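Local coordinates for mannitol dehydrogenase (Helicobacter pylori, PDB 3TWO), which probably catalyses the NADP(H)-dependent, zinc-assisted interconversion of cinnamyl alcohols and their aldehydes, at residues S44-S48 with T115-L119. Sequence-based numbering, arbitrary orientation.
Sequences SDIHS and TYDCL. With NDP (NADPH dihydro-nicotinamide-adenine-dinucleotide phosphate), chain F.
Y116 reaches out of the loop between strands 113-114 and 119-120 and points its ring edge-on at helix 43-49, with its hydroxyl ending beside D45. The bond from Y116 OH to D45 OD1 is weak in geometry although the two atoms are 2.7 Å apart, and the carboxylate is turned 76° from the plane of the ring, the two side chains crossing nearly at right angles. A chi1 of 63° places CG of the tyrosine between its backbone N and carbonyl carbon and directs the ring from the loop to the helix. D45 is gripped more firmly through its other oxygen, since OD2 accepts from the backbone N of C42, a ligand of the zinc that C42, H64 and C160 hold; the ring of H64 also meets that of Y116.

S48, one turn further along the helix, meets the edge of the same ring. Its CB lies in the ring plane 3.7 Å from Y116 CE1, and OG comes to 3.5 Å from that carbon. This hydroxyl donates within its own helix: OG, anti to the carbonyl carbon at chi1 -45°, turns back to S44 O at 2.7 Å, while S48 N reaches the same oxygen from the opposite face of the carbonyl plane. S48 CB also touches D117 OD2 at 3.5 Å; the other carboxylate oxygen of D117 accepts from the backbone N of I57.

The helix also faces the cofactor: S44 OG hydrogen-bonds NADPH O2D at 2.8 Å, and H47 NE2 hydrogen-bonds the neighbouring ribose hydroxyl O3D. Within the GroES-like domain of this zinc-dependent medium-chain alcohol dehydrogenase, the buried contact thus joins the loop 115-119 to the short helix following a zinc-binding cysteine, at the nicotinamide-ribose end of the active-site cleft.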
loop_
_atom_site.group_PDB
_atom_site.type_symbol
_atom_site.label_atom_id
_atom_site.label_comp_id
_atom_site.label_asym_id
_atom_site.label_seq_id
_atom_site.Cartn_x
_atom_site.Cartn_y
_atom_site.Cartn_z
ATOM N N SER B 44 -12.771 -13.842 -12.877
ATOM C CA SER B 44 -13.756 -12.750 -12.683
ATOM C C SER B 44 -15.128 -13.156 -13.170
ATOM O O SER B 44 -16.169 -12.705 -12.602
ATOM C CB SER B 44 -13.332 -11.474 -13.464
ATOM O OG SER B 44 -12.065 -11.047 -12.991
ATOM N N ASP B 45 -15.171 -13.984 -14.227
ATOM C CA ASP B 45 -16.461 -14.456 -14.737
ATOM C C ASP B 45 -17.239 -15.220 -13.621
ATOM O O ASP B 45 -18.473 -15.098 -13.457
ATOM C CB ASP B 45 -16.265 -15.367 -15.952
ATOM C CG ASP B 45 -15.634 -14.637 -17.160
ATOM O OD1 ASP B 45 -15.512 -13.393 -17.215
ATOM O OD2 ASP B 45 -15.257 -15.334 -18.107
ATOM N N ILE B 46 -16.484 -16.032 -12.890
ATOM C CA ILE B 46 -17.040 -16.913 -11.886
ATOM C C ILE B 46 -17.441 -16.094 -10.648
ATOM O O ILE B 46 -18.551 -16.311 -10.109
ATOM C CB ILE B 46 -15.989 -17.947 -11.425
ATOM C CG1 ILE B 46 -15.487 -18.771 -12.609
ATOM C CG2 ILE B 46 -16.595 -18.852 -10.329
ATOM C CD1 ILE B 46 -14.276 -19.678 -12.254
ATOM N N HIS B 47 -16.538 -15.203 -10.190
ATOM C CA HIS B 47 -16.830 -14.306 -9.072
ATOM C C HIS B 47 -18.145 -13.533 -9.382
ATOM O O HIS B 47 -19.026 -13.389 -8.482
ATOM C CB HIS B 47 -15.707 -13.281 -8.854
ATOM C CG HIS B 47 -14.383 -13.851 -8.385
ATOM N ND1 HIS B 47 -14.260 -14.659 -7.267
ATOM C CD2 HIS B 47 -13.108 -13.663 -8.844
ATOM C CE1 HIS B 47 -12.980 -14.979 -7.074
ATOM N NE2 HIS B 47 -12.259 -14.344 -7.987
ATOM N N SER B 48 -18.317 -13.089 -10.643
ATOM C CA SER B 48 -19.516 -12.293 -10.959
ATOM C C SER B 48 -20.719 -13.196 -11.037
ATOM O O SER B 48 -21.760 -12.914 -10.380
ATOM C CB SER B 48 -19.403 -11.484 -12.257
ATOM O OG SER B 48 -18.143 -10.836 -12.336
ATOM N N THR B 115 -18.115 -5.117 -19.667
ATOM C CA THR B 115 -18.657 -5.965 -20.733
ATOM C C THR B 115 -19.867 -6.811 -20.292
ATOM O O THR B 115 -20.750 -7.119 -21.123
ATOM C CB THR B 115 -17.482 -6.815 -21.323
ATOM O OG1 THR B 115 -16.442 -5.881 -21.685
ATOM C CG2 THR B 115 -17.907 -7.647 -22.582
ATOM N N TYR B 116 -19.918 -7.141 -19.000
ATOM C CA TYR B 116 -21.065 -7.864 -18.426
ATOM C C TYR B 116 -21.277 -7.511 -16.953
ATOM O O TYR B 116 -20.430 -6.862 -16.341
ATOM C CB TYR B 116 -20.908 -9.381 -18.596
ATOM C CG TYR B 116 -19.704 -9.899 -17.846
ATOM C CD1 TYR B 116 -19.780 -10.203 -16.478
ATOM C CD2 TYR B 116 -18.467 -10.049 -18.485
ATOM C CE1 TYR B 116 -18.655 -10.658 -15.782
ATOM C CE2 TYR B 116 -17.332 -10.502 -17.783
ATOM C CZ TYR B 116 -17.437 -10.805 -16.453
ATOM O OH TYR B 116 -16.325 -11.275 -15.786
ATOM N N ASP B 117 -22.415 -7.945 -16.394
ATOM C CA ASP B 117 -22.739 -7.604 -15.016
ATOM C C ASP B 117 -22.641 -6.067 -14.806
ATOM O O ASP B 117 -21.976 -5.615 -13.869
ATOM C CB ASP B 117 -21.789 -8.327 -14.022
ATOM C CG ASP B 117 -22.368 -8.400 -12.632
ATOM O OD1 ASP B 117 -23.562 -8.056 -12.483
ATOM O OD2 ASP B 117 -21.677 -8.823 -11.696
ATOM N N CYS B 118 -23.274 -5.285 -15.671
ATOM C CA CYS B 118 -23.130 -3.834 -15.584
ATOM C C CYS B 118 -24.160 -3.222 -16.520
ATOM O O CYS B 118 -24.293 -3.657 -17.668
ATOM C CB CYS B 118 -21.698 -3.410 -15.987
ATOM S SG CYS B 118 -21.276 -1.602 -15.825
ATOM N N LEU B 119 -24.893 -2.234 -16.021
ATOM C CA LEU B 119 -25.900 -1.491 -16.776
ATOM C C LEU B 119 -25.169 -0.573 -17.763
ATOM O O LEU B 119 -24.093 -0.033 -17.459
ATOM C CB LEU B 119 -26.768 -0.713 -15.767
ATOM C CG LEU B 119 -27.585 -1.506 -14.720
ATOM C CD1 LEU B 119 -28.555 -0.519 -13.968
ATOM C CD2 LEU B 119 -28.465 -2.693 -15.315
HETATM P PA NDP F . -7.681 -18.690 -12.197
HETATM O O1A NDP F . -8.256 -19.615 -11.207
HETATM O O2A NDP F . -6.852 -19.095 -13.473
HETATM O O5B NDP F . -6.246 -18.741 -11.425
HETATM C C5B NDP F . -6.128 -18.596 -9.911
HETATM C C4B NDP F . -4.869 -19.335 -9.471
HETATM O O4B NDP F . -4.435 -19.098 -8.067
HETATM C C3B NDP F . -5.101 -20.854 -9.637
HETATM O O3B NDP F . -3.916 -21.411 -10.323
HETATM C C2B NDP F . -5.179 -21.344 -8.166
HETATM O O2B NDP F . -4.664 -22.689 -8.160
HETATM C C1B NDP F . -4.149 -20.429 -7.463
HETATM N N9A NDP F . -4.473 -20.158 -6.043
HETATM C C8A NDP F . -5.720 -20.098 -5.523
HETATM N N7A NDP F . -5.587 -19.777 -4.246
HETATM C C5A NDP F . -4.295 -19.637 -3.963
HETATM C C6A NDP F . -3.598 -19.316 -2.812
HETATM N N6A NDP F . -4.208 -19.066 -1.603
HETATM N N1A NDP F . -2.274 -19.282 -2.911
HETATM C C2A NDP F . -1.620 -19.496 -4.032
HETATM N N3A NDP F . -2.254 -19.787 -5.142
HETATM C C4A NDP F . -3.596 -19.876 -5.113
HETATM O O3 NDP F . -7.793 -17.143 -11.903
HETATM P PN NDP F . -7.472 -16.007 -12.872
HETATM O O1N NDP F . -6.026 -15.924 -13.178
HETATM O O2N NDP F . -8.430 -15.869 -14.085
HETATM O O5D NDP F . -7.870 -14.770 -11.983
HETATM C C5D NDP F . -7.290 -14.696 -10.592
HETATM C C4D NDP F . -7.977 -13.526 -9.770
HETATM O O4D NDP F . -7.642 -12.360 -10.546
HETATM C C3D NDP F . -9.526 -13.579 -9.670
HETATM O O3D NDP F . -9.913 -13.140 -8.339
HETATM C C2D NDP F . -9.937 -12.597 -10.792
HETATM O O2D NDP F . -11.159 -12.014 -10.499
HETATM C C1D NDP F . -8.829 -11.529 -10.639
HETATM N N1N NDP F . -8.713 -10.584 -11.801
HETATM C C2N NDP F . -8.490 -9.217 -11.523
HETATM C C3N NDP F . -8.371 -8.298 -12.552
HETATM C C7N NDP F . -8.043 -6.846 -12.213
HETATM O O7N NDP F . -7.506 -6.552 -11.133
HETATM N N7N NDP F . -8.129 -6.005 -13.238
HETATM C C4N NDP F . -8.517 -8.733 -13.891
HETATM C C5N NDP F . -8.702 -10.114 -14.192
HETATM C C6N NDP F . -8.813 -11.033 -13.169
HETATM P P2B NDP F . -5.310 -23.854 -7.340
HETATM O O1X NDP F . -5.446 -25.072 -8.430
HETATM O O2X NDP F . -4.518 -24.117 -6.135
HETATM O O3X NDP F . -6.800 -23.422 -6.992
#